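Local coordinates for probable ferredoxin-dependent nitrite reductase NirA (Mycobacterium tuberculosis, PDB 1ZJ8), which reduces sulfite to sulfide with electrons supplied by ferredoxin, using one siroheme and one [4Fe-4S] cluster per subunit, at residues 50-54 and 154-158; 61-65 and 101-105; 357-361 and 422-427; 485-491 and 503-509. One frame throughout, in Å; residues are numbered along the deposited sequence.

Contacts 1 and 2 lie on the same side of the molecule, their nearest atoms about 6 Å apart, and contact 2 is nested inside the loop that contact 1 closes. Contacts 3 and 4 form a second pair, about 7 Å apart at their nearest atoms, and both reach the mixed sheet that contains strands 425-427, 486-494 and 500-508. Contact 1, about 40 Å from contact 4 between centres, is remote from the cofactors. The other three lie nearer the cofactors: in contact 3 Ala-427 touches the siroheme, in contact 2 the side chain of Glu-101 is about 9 Å from it, and in contact 4 Gly-490 is about 8 Å from the [4Fe-4S] cluster.

Contact 1 of 4, residues 50-54 and 154-158; sequences RERIE and VPEIW
Arg-50 lays its guanidinium flat over one face of the Trp-158 indole, with centres 4.2 Å apart and the two planes only 19° from parallel. The overlap is displaced toward the rim of the ring: Arg-50 NH2 is 3.8 Å from Trp-158 CG, while NH1 sits over CE3. CZ stands over the six-membered ring, 28° off its normal, which makes the stack a cation-pi contact as well. The side chains run past each other in opposite directions, and the bend of Arg-50 at chi3 brings the charged end across the ring, while its CG lies over CZ3 and CH2. NH1 also forms a salt bridge with Glu-54 OE2, 3.3 Å away and one helical turn on; the carboxylate oxygen is met almost along its C-O direction. Behind the indole, Val-154 CG1 covers the opposite face over its centre. Ile-53 comes in at about a right angle, CG2 being 4.1 Å from Trp-158 CZ3 and 4.3 Å from Val-154 CG1. Farther along, Glu-54 CG rests against Pro-155 CB at 4.3 Å. The contact joins helix 49-60 to the start of helix 154-162, whose short segments run at 117° with 10.6 Å between axes. Thr-168 takes the indole N-H, and Trp-77 touches both Arg-50 and Trp-158. The arginine is thus gripped by both partners: Glu-54 probably offsets its charge and the indole face stabilises it by cation-pi attraction, while Val-154 backs the ring and Ile-53 meets it obliquely.

Contact 2 of 4, residues 61-65 and 101-105; sequences GFDSI and EAKYF
The loop between helices 49-60 and 67-73 puts Phe-62 against the corner at Lys-103, where the chain turns from strand 101-102 into strand 104-109. The CA of Lys-103 stands over one face of the Phe-62 ring in a CH-pi contact, 3.8 Å from the centroid and 27° off the ring normal. It is displaced toward the CD2 side, and Lys-103 CB lies 4.1 Å from that same CD2. At the rim of the ring, near its plane, Glu-101 CG comes to 4.0 Å from Phe-62 CZ. With CG anti to the backbone nitrogen (chi1 -172°), the ring of Phe-62 extends from the loop to the corner. Strand 104-109 belongs to a five-stranded antiparallel sheet, next to strand 79-83 on one side and strand 144-149 on the other. Where it begins, Phe-105 meets the loop too: its CZ is 4.0 Å from Phe-62 CD2, and the two rings lie obliquely with planes at 37°. Ile-65 and Phe-105 come from opposite directions, and Ile-65 CD1 meets the edge of the Phe-105 ring at CZ, again at 4.0 Å. Leu-70 of helix 67-73 touches Phe-62, Ile-65, Glu-101 and Phe-105 and joins all four. The charged ends lead elsewhere, Glu-101 to a salt bridge with Arg-71 and Lys-103 to one with Glu-150. The loop itself starts at Gly-61, which leaves the helix with positive phi, and the hydroxyl of Ser-64 donates to the Gly-61 carbonyl oxygen (OG to O 2.7 Å).

Contact 3 of 4, residues 357-361 and 422-427; sequences VAPIA and RRNLMA
The carbonyl oxygen of Ala-358 accepts a hydrogen bond from a water, 2.8 Å away. That water also lies very close to Arg-422 NE, so a solvent bridge between the loop and the helix is likely, although its geometry is doubtful. Arg-422 CD lies alongside, 3.6 Å from the same Ala-358 O. Ile-360 covers one face of the guanidinium, CG1 over its centre and 3.9 Å from CZ, with CD1 3.8 Å from NH2; the two side chains cross at about a right angle. The bend of Arg-422 at chi3 (-137°) turns its flat end beneath that isoleucine, and NH1 goes on to a salt bridge with Glu-453 of helix 442-455. Further down, Ala-361 CB packs against the side chains of Leu-425 and Ala-427, 4.0 Å from CD2 of the first and CB of the second. Leu-425 and Ile-360 both also touch Val-449 of helix 442-455. The 357-361 loop of a ferredoxin-like half domain thus sits against the outermost strand of the 4Fe-4S domain's mixed sheet, where Ala-427 lines the siroheme pocket and leads directly into Cys-428 of the [4Fe-4S] cluster site.

Contact 4 of 4, residues 485-491 and 503-509; sequences DIGFKGQ and GFQVHLG
The rings of Phe-488, Phe-504 and His-507 mark the two faces of this strand pair: both phenylalanines on one, the histidine on the other. Phe-504 CB meets the edge of the Phe-488 ring, 3.8 Å from CD1, and the two side chains cross at about a right angle. Val-506 CG2 approaches Phe-488 CE1 obliquely. Beside them the Phe-504 ring passes obliquely by Gly-490, which has no side chain, CD2 being 3.4 Å from Gly-490 CA. On the other face, Lys-489 CE lies in the plane of the His-507 ring at its edge, 3.6 Å from NE2. The bend of Lys-489 at chi3 (51°) brings NZ to Gln-505 OE1, a 3.0 Å bond that arrives from above the amide plane and not on a lone pair. Gln-505 NE2 makes a further, weak bond to Gln-491 OE1. Beneath these chains, strands 486-494 and 500-508 form an antiparallel beta hairpin with hydrogen-bonded pairs at Gly-487/His-507, Lys-489/Gln-505 and Gln-491/Gly-503; Lys-489 N to Gln-505 O is 2.7 Å and nearly straight at 177°. Phe-488 also touches Leu-532 and Ile-536 of helix 532-545. The hairpin therefore separates chemistries: on the apolar face Ile-486, Phe-488, Val-506 and Leu-508 pack against helices and Phe-504 against Ala-439, while opposite them Lys-489 and Gln-505 bond across the strands, Gln-491 adds a weak bond, and His-507 only packs at its edge.

Contact 1 of 4, residues 50-54 and 154-158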
# COMPACT_ATOMS: atom_id res chain seq x y z
N ARG A 50 5.06 3.52 -24.14
CA ARG A 50 5.49 2.13 -24.29
C ARG A 50 6.24 1.89 -25.61
O ARG A 50 7.25 1.17 -25.63
CB ARG A 50 4.31 1.17 -24.17
CG ARG A 50 4.67 -0.20 -23.56
CD ARG A 50 3.57 -1.23 -23.86
NE ARG A 50 3.41 -2.25 -22.82
CZ ARG A 50 3.85 -3.51 -22.89
NH1 ARG A 50 4.55 -3.95 -23.93
NH2 ARG A 50 3.60 -4.34 -21.88
N GLU A 51 5.76 2.51 -26.70
CA GLU A 51 6.42 2.40 -28.03
C GLU A 51 7.78 3.11 -28.01
O GLU A 51 8.80 2.54 -28.42
CB GLU A 51 5.55 2.97 -29.17
CG GLU A 51 4.16 2.31 -29.35
CD GLU A 51 4.21 0.83 -29.78
OE1 GLU A 51 4.49 -0.04 -28.91
OE2 GLU A 51 3.93 0.53 -30.96
N ARG A 52 7.79 4.35 -27.51
CA ARG A 52 9.04 5.10 -27.32
C ARG A 52 10.07 4.39 -26.44
O ARG A 52 11.27 4.63 -26.59
CB ARG A 52 8.76 6.50 -26.74
CG ARG A 52 8.43 7.54 -27.78
CD ARG A 52 8.12 8.85 -27.12
NE ARG A 52 6.85 8.82 -26.40
CZ ARG A 52 6.34 9.85 -25.72
NH1 ARG A 52 7.00 11.00 -25.66
NH2 ARG A 52 5.17 9.74 -25.09
N ILE A 53 9.61 3.54 -25.52
CA ILE A 53 10.53 2.73 -24.70
C ILE A 53 11.14 1.65 -25.59
O ILE A 53 12.36 1.50 -25.64
CB ILE A 53 9.82 2.01 -23.51
CG1 ILE A 53 9.10 3.00 -22.57
CG2 ILE A 53 10.81 1.17 -22.71
CD1 ILE A 53 9.99 3.80 -21.66
N GLU A 54 10.29 0.92 -26.29
CA GLU A 54 10.74 -0.22 -27.10
C GLU A 54 11.48 0.21 -28.36
O GLU A 54 12.37 -0.51 -28.82
CB GLU A 54 9.59 -1.12 -27.52
CG GLU A 54 8.83 -1.76 -26.37
CD GLU A 54 7.38 -1.99 -26.73
OE1 GLU A 54 6.89 -1.31 -27.66
OE2 GLU A 54 6.72 -2.84 -26.09
N VAL A 154 13.81 -3.19 -20.01
CA VAL A 154 12.36 -3.10 -19.73
C VAL A 154 11.44 -3.84 -20.70
O VAL A 154 10.40 -4.37 -20.29
CB VAL A 154 11.90 -1.65 -19.61
CG1 VAL A 154 10.38 -1.57 -19.46
CG2 VAL A 154 12.56 -0.99 -18.42
N PRO A 155 11.79 -3.88 -21.99
CA PRO A 155 10.95 -4.67 -22.91
C PRO A 155 11.05 -6.17 -22.63
O PRO A 155 10.03 -6.87 -22.67
CB PRO A 155 11.54 -4.36 -24.30
CG PRO A 155 12.52 -3.23 -24.11
CD PRO A 155 12.94 -3.25 -22.68
N GLU A 156 12.27 -6.64 -22.37
CA GLU A 156 12.53 -8.06 -22.05
C GLU A 156 11.68 -8.49 -20.85
O GLU A 156 11.05 -9.54 -20.86
CB GLU A 156 14.02 -8.29 -21.74
CG GLU A 156 14.64 -9.55 -22.37
CD GLU A 156 14.27 -10.86 -21.67
OE1 GLU A 156 13.07 -11.09 -21.43
OE2 GLU A 156 15.19 -11.68 -21.39
N ILE A 157 11.68 -7.65 -19.81
CA ILE A 157 10.90 -7.93 -18.62
C ILE A 157 9.42 -8.05 -18.98
O ILE A 157 8.78 -9.07 -18.69
CB ILE A 157 11.14 -6.86 -17.53
CG1 ILE A 157 12.59 -6.98 -17.01
CG2 ILE A 157 10.13 -7.01 -16.40
CD1 ILE A 157 13.07 -5.81 -16.19
N TRP A 158 8.89 -7.01 -19.65
CA TRP A 158 7.46 -6.96 -20.04
C TRP A 158 7.01 -8.22 -20.75
O TRP A 158 5.87 -8.68 -20.62
CB TRP A 158 7.18 -5.76 -20.94
CG TRP A 158 6.98 -4.45 -20.19
CD1 TRP A 158 6.56 -4.29 -18.89
CD2 TRP A 158 7.11 -3.13 -20.73
NE1 TRP A 158 6.46 -2.96 -18.58
CE2 TRP A 158 6.79 -2.22 -19.69
CE3 TRP A 158 7.48 -2.63 -21.98
CZ2 TRP A 158 6.83 -0.84 -19.88
CZ3 TRP A 158 7.52 -1.26 -22.16
CH2 TRP A 158 7.20 -0.38 -21.12

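Contact 2 of 4, residues 61-65 and 101-105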
# COMPACT_ATOMS: atom_id res chain seq x y z
N GLY A 61 19.54 4.34 -24.02
CA GLY A 61 19.79 4.40 -22.57
C GLY A 61 19.16 5.61 -21.90
O GLY A 61 18.35 6.32 -22.50
N PHE A 62 19.57 5.85 -20.65
CA PHE A 62 18.92 6.84 -19.78
C PHE A 62 18.95 8.26 -20.37
O PHE A 62 18.00 9.04 -20.17
CB PHE A 62 19.60 6.84 -18.39
CG PHE A 62 18.91 7.68 -17.34
CD1 PHE A 62 19.14 9.06 -17.25
CD2 PHE A 62 18.07 7.10 -16.40
CE1 PHE A 62 18.50 9.84 -16.25
CE2 PHE A 62 17.44 7.87 -15.40
CZ PHE A 62 17.66 9.23 -15.33
N ASP A 63 20.02 8.59 -21.08
CA ASP A 63 20.27 9.98 -21.54
C ASP A 63 19.40 10.40 -22.72
O ASP A 63 19.23 11.60 -22.96
CB ASP A 63 21.74 10.16 -21.92
CG ASP A 63 22.70 9.88 -20.77
OD1 ASP A 63 22.76 10.70 -19.83
OD2 ASP A 63 23.38 8.83 -20.82
N SER A 64 18.86 9.44 -23.47
CA SER A 64 17.96 9.75 -24.59
C SER A 64 16.59 10.20 -24.09
O SER A 64 15.87 10.87 -24.82
CB SER A 64 17.79 8.56 -25.54
OG SER A 64 17.63 7.34 -24.84
N ILE A 65 16.27 9.86 -22.85
CA ILE A 65 14.90 9.99 -22.34
C ILE A 65 14.51 11.45 -22.10
O ILE A 65 15.18 12.18 -21.37
CB ILE A 65 14.67 9.14 -21.04
CG1 ILE A 65 15.11 7.67 -21.27
CG2 ILE A 65 13.19 9.18 -20.63
CD1 ILE A 65 15.28 6.86 -19.98
N GLU A 101 18.34 12.29 -8.95
CA GLU A 101 17.84 11.39 -9.99
C GLU A 101 18.95 10.51 -10.56
O GLU A 101 19.76 10.98 -11.35
CB GLU A 101 17.24 12.25 -11.10
CG GLU A 101 16.56 11.49 -12.21
CD GLU A 101 15.34 12.24 -12.73
OE1 GLU A 101 15.35 12.70 -13.91
OE2 GLU A 101 14.38 12.40 -11.93
N ALA A 102 18.98 9.23 -10.16
CA ALA A 102 19.98 8.27 -10.66
C ALA A 102 19.61 7.75 -12.04
O ALA A 102 18.53 8.05 -12.56
CB ALA A 102 20.14 7.10 -9.70
N LYS A 103 20.52 6.94 -12.61
CA LYS A 103 20.32 6.34 -13.94
C LYS A 103 19.61 4.99 -13.85
O LYS A 103 19.64 4.20 -14.81
CB LYS A 103 21.66 6.16 -14.70
CG LYS A 103 22.29 4.70 -14.67
CD LYS A 103 23.34 4.51 -15.77
CE LYS A 103 24.18 3.26 -15.58
NZ LYS A 103 23.50 2.07 -16.13
N TYR A 104 18.99 4.71 -12.71
CA TYR A 104 18.33 3.43 -12.46
C TYR A 104 16.86 3.65 -12.08
O TYR A 104 16.47 4.75 -11.69
CB TYR A 104 19.07 2.68 -11.35
CG TYR A 104 20.47 2.22 -11.74
CD1 TYR A 104 20.64 1.09 -12.53
CD2 TYR A 104 21.61 2.90 -11.30
CE1 TYR A 104 21.91 0.65 -12.89
CE2 TYR A 104 22.88 2.49 -11.66
CZ TYR A 104 23.03 1.35 -12.45
OH TYR A 104 24.29 0.88 -12.82
N PHE A 105 16.05 2.61 -12.22
CA PHE A 105 14.61 2.70 -11.98
C PHE A 105 14.11 1.74 -10.91
O PHE A 105 14.56 0.60 -10.81
CB PHE A 105 13.84 2.38 -13.27
CG PHE A 105 14.05 3.40 -14.35
CD1 PHE A 105 15.05 3.22 -15.32
CD2 PHE A 105 13.27 4.56 -14.40
CE1 PHE A 105 15.26 4.17 -16.32
CE2 PHE A 105 13.47 5.51 -15.39
CZ PHE A 105 14.47 5.32 -16.35

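Contact 3 of 4, residues 357-361 and 422-427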
# COMPACT_ATOMS: atom_id res chain seq x y z
N VAL A 357 3.04 -15.83 6.10
CA VAL A 357 4.38 -15.64 6.63
C VAL A 357 4.74 -14.18 6.67
O VAL A 357 4.24 -13.38 5.88
CB VAL A 357 5.48 -16.35 5.81
CG1 VAL A 357 5.44 -17.82 6.06
CG2 VAL A 357 5.35 -16.05 4.32
N ALA A 358 5.64 -13.85 7.58
CA ALA A 358 5.96 -12.46 7.87
C ALA A 358 7.43 -12.23 7.64
O ALA A 358 8.26 -12.61 8.47
CB ALA A 358 5.62 -12.10 9.34
N PRO A 359 7.77 -11.57 6.53
CA PRO A 359 9.12 -11.09 6.40
C PRO A 359 9.27 -9.86 7.30
O PRO A 359 8.41 -9.63 8.17
CB PRO A 359 9.22 -10.75 4.91
CG PRO A 359 7.81 -10.70 4.38
CD PRO A 359 6.89 -11.21 5.40
N ILE A 360 10.34 -9.11 7.13
CA ILE A 360 10.55 -7.88 7.87
C ILE A 360 10.26 -6.71 6.92
O ILE A 360 11.06 -6.39 6.04
CB ILE A 360 11.99 -7.80 8.40
CG1 ILE A 360 12.23 -8.85 9.50
CG2 ILE A 360 12.29 -6.39 8.91
CD1 ILE A 360 13.62 -8.83 10.10
N ALA A 361 9.10 -6.09 7.10
CA ALA A 361 8.70 -4.93 6.33
C ALA A 361 8.80 -5.19 4.86
O ALA A 361 9.38 -4.40 4.16
CB ALA A 361 9.57 -3.75 6.69
N ARG A 422 8.07 -8.46 14.76
CA ARG A 422 8.27 -8.78 13.35
C ARG A 422 6.95 -8.82 12.59
O ARG A 422 6.87 -8.47 11.42
CB ARG A 422 8.94 -10.14 13.23
CG ARG A 422 9.37 -10.52 11.85
CD ARG A 422 9.60 -12.01 11.81
NE ARG A 422 10.81 -12.37 11.10
CZ ARG A 422 12.05 -12.18 11.56
NH1 ARG A 422 12.28 -11.63 12.76
NH2 ARG A 422 13.07 -12.55 10.79
N ARG A 423 5.93 -9.29 13.28
CA ARG A 423 4.63 -9.44 12.71
C ARG A 423 4.01 -8.11 12.39
O ARG A 423 3.45 -7.92 11.32
CB ARG A 423 3.73 -10.14 13.71
CG ARG A 423 2.32 -10.17 13.25
CD ARG A 423 1.61 -11.27 13.87
NE ARG A 423 0.24 -11.33 13.41
CZ ARG A 423 -0.61 -12.27 13.81
NH1 ARG A 423 -0.23 -13.18 14.70
NH2 ARG A 423 -1.84 -12.27 13.34
N ASN A 424 4.08 -7.20 13.34
CA ASN A 424 3.28 -5.99 13.28
C ASN A 424 3.98 -4.71 12.81
O ASN A 424 3.40 -3.65 12.86
CB ASN A 424 2.64 -5.76 14.66
CG ASN A 424 1.68 -6.84 15.02
OD1 ASN A 424 0.81 -7.16 14.24
ND2 ASN A 424 1.84 -7.43 16.19
N LEU A 425 5.20 -4.82 12.32
CA LEU A 425 5.94 -3.64 11.92
C LEU A 425 5.83 -3.45 10.41
O LEU A 425 5.94 -4.39 9.64
CB LEU A 425 7.41 -3.73 12.37
CG LEU A 425 8.32 -2.56 11.93
CD1 LEU A 425 9.40 -2.28 12.94
CD2 LEU A 425 8.97 -2.75 10.54
N MET A 426 5.63 -2.22 9.97
CA MET A 426 5.79 -1.89 8.56
C MET A 426 6.75 -0.72 8.42
O MET A 426 6.93 0.08 9.35
CB MET A 426 4.45 -1.53 7.90
CG MET A 426 3.47 -2.67 7.75
SD MET A 426 1.99 -2.28 6.75
CE MET A 426 1.60 -0.61 7.22
N ALA A 427 7.36 -0.62 7.24
CA ALA A 427 8.23 0.49 6.91
C ALA A 427 8.12 0.73 5.41
O ALA A 427 7.78 -0.18 4.65
CB ALA A 427 9.65 0.18 7.29
O HOH W 1 11.00 -12.41 8.60

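Contact 4 of 4, residues 485-491 and 503-509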
# COMPACT_ATOMS: atom_id res chain seq x y z
N ASP A 485 -0.18 2.10 16.27
CA ASP A 485 -0.05 2.37 17.68
C ASP A 485 1.18 3.26 17.88
O ASP A 485 1.09 4.26 18.57
CB ASP A 485 0.03 1.07 18.49
CG ASP A 485 -1.29 0.30 18.49
OD1 ASP A 485 -2.38 0.92 18.31
OD2 ASP A 485 -1.23 -0.94 18.64
N ILE A 486 2.30 2.92 17.23
CA ILE A 486 3.47 3.78 17.20
C ILE A 486 3.86 4.09 15.76
O ILE A 486 4.44 3.25 15.07
CB ILE A 486 4.64 3.13 17.94
CG1 ILE A 486 4.19 2.65 19.32
CG2 ILE A 486 5.80 4.13 18.07
CD1 ILE A 486 5.25 1.99 20.12
N GLY A 487 3.56 5.30 15.29
CA GLY A 487 3.89 5.71 13.94
C GLY A 487 5.07 6.65 13.97
O GLY A 487 5.18 7.46 14.88
N PHE A 488 5.95 6.54 12.99
CA PHE A 488 7.13 7.40 12.92
C PHE A 488 7.13 8.14 11.59
O PHE A 488 7.04 7.51 10.54
CB PHE A 488 8.41 6.58 13.07
CG PHE A 488 8.59 5.99 14.43
CD1 PHE A 488 9.26 6.68 15.42
CD2 PHE A 488 8.10 4.72 14.73
CE1 PHE A 488 9.43 6.13 16.67
CE2 PHE A 488 8.28 4.17 16.00
CZ PHE A 488 8.94 4.88 16.96
N LYS A 489 7.20 9.47 11.65
CA LYS A 489 7.29 10.31 10.44
C LYS A 489 8.68 10.89 10.38
O LYS A 489 9.04 11.77 11.18
CB LYS A 489 6.25 11.44 10.44
CG LYS A 489 6.32 12.39 9.19
CD LYS A 489 5.16 13.42 9.13
CE LYS A 489 4.97 14.20 10.45
NZ LYS A 489 3.77 15.09 10.41
N GLY A 490 9.46 10.40 9.43
CA GLY A 490 10.83 10.86 9.24
C GLY A 490 10.92 12.30 8.80
O GLY A 490 10.20 12.73 7.88
N GLN A 491 11.80 13.06 9.47
CA GLN A 491 12.08 14.44 9.12
C GLN A 491 13.49 14.79 9.59
O GLN A 491 14.10 14.02 10.32
CB GLN A 491 11.02 15.42 9.66
CG GLN A 491 10.98 15.66 11.18
CD GLN A 491 9.79 16.56 11.62
OE1 GLN A 491 9.79 17.14 12.71
NE2 GLN A 491 8.78 16.67 10.75
N GLY A 503 15.91 11.85 11.93
CA GLY A 503 15.11 11.45 13.09
C GLY A 503 13.62 11.42 12.74
O GLY A 503 13.25 11.55 11.57
N PHE A 504 12.77 11.25 13.74
CA PHE A 504 11.36 10.95 13.51
C PHE A 504 10.44 11.74 14.45
O PHE A 504 10.76 11.94 15.63
CB PHE A 504 11.11 9.43 13.66
CG PHE A 504 11.89 8.58 12.67
CD1 PHE A 504 13.17 8.13 12.98
CD2 PHE A 504 11.36 8.26 11.44
CE1 PHE A 504 13.91 7.38 12.07
CE2 PHE A 504 12.09 7.51 10.54
CZ PHE A 504 13.37 7.07 10.86
N GLN A 505 9.32 12.19 13.90
CA GLN A 505 8.20 12.72 14.67
C GLN A 505 7.30 11.52 14.96
O GLN A 505 7.19 10.62 14.13
CB GLN A 505 7.45 13.79 13.84
CG GLN A 505 6.34 14.60 14.59
CD GLN A 505 5.67 15.72 13.71
OE1 GLN A 505 4.51 15.62 13.31
NE2 GLN A 505 6.44 16.78 13.42
N VAL A 506 6.67 11.52 16.12
CA VAL A 506 5.98 10.35 16.66
C VAL A 506 4.47 10.54 16.71
O VAL A 506 3.97 11.51 17.27
CB VAL A 506 6.50 10.10 18.10
CG1 VAL A 506 5.72 8.99 18.82
CG2 VAL A 506 8.00 9.77 18.03
N HIS A 507 3.73 9.59 16.13
CA HIS A 507 2.28 9.60 16.20
C HIS A 507 1.89 8.37 17.00
O HIS A 507 2.35 7.27 16.71
CB HIS A 507 1.64 9.57 14.80
CG HIS A 507 1.98 10.76 13.93
ND1 HIS A 507 1.03 11.67 13.51
CD2 HIS A 507 3.15 11.16 13.39
CE1 HIS A 507 1.61 12.60 12.76
NE2 HIS A 507 2.90 12.31 12.67
N LEU A 508 1.07 8.56 18.03
CA LEU A 508 0.73 7.45 18.92
C LEU A 508 -0.77 7.16 18.90
O LEU A 508 -1.59 8.08 18.93
CB LEU A 508 1.20 7.77 20.33
CG LEU A 508 2.73 7.74 20.50
CD1 LEU A 508 3.16 8.62 21.66
CD2 LEU A 508 3.22 6.32 20.72
N GLY A 509 -1.13 5.88 18.86
CA GLY A 509 -2.51 5.45 19.09
C GLY A 509 -3.47 5.42 17.90
O GLY A 509 -4.68 5.35 18.08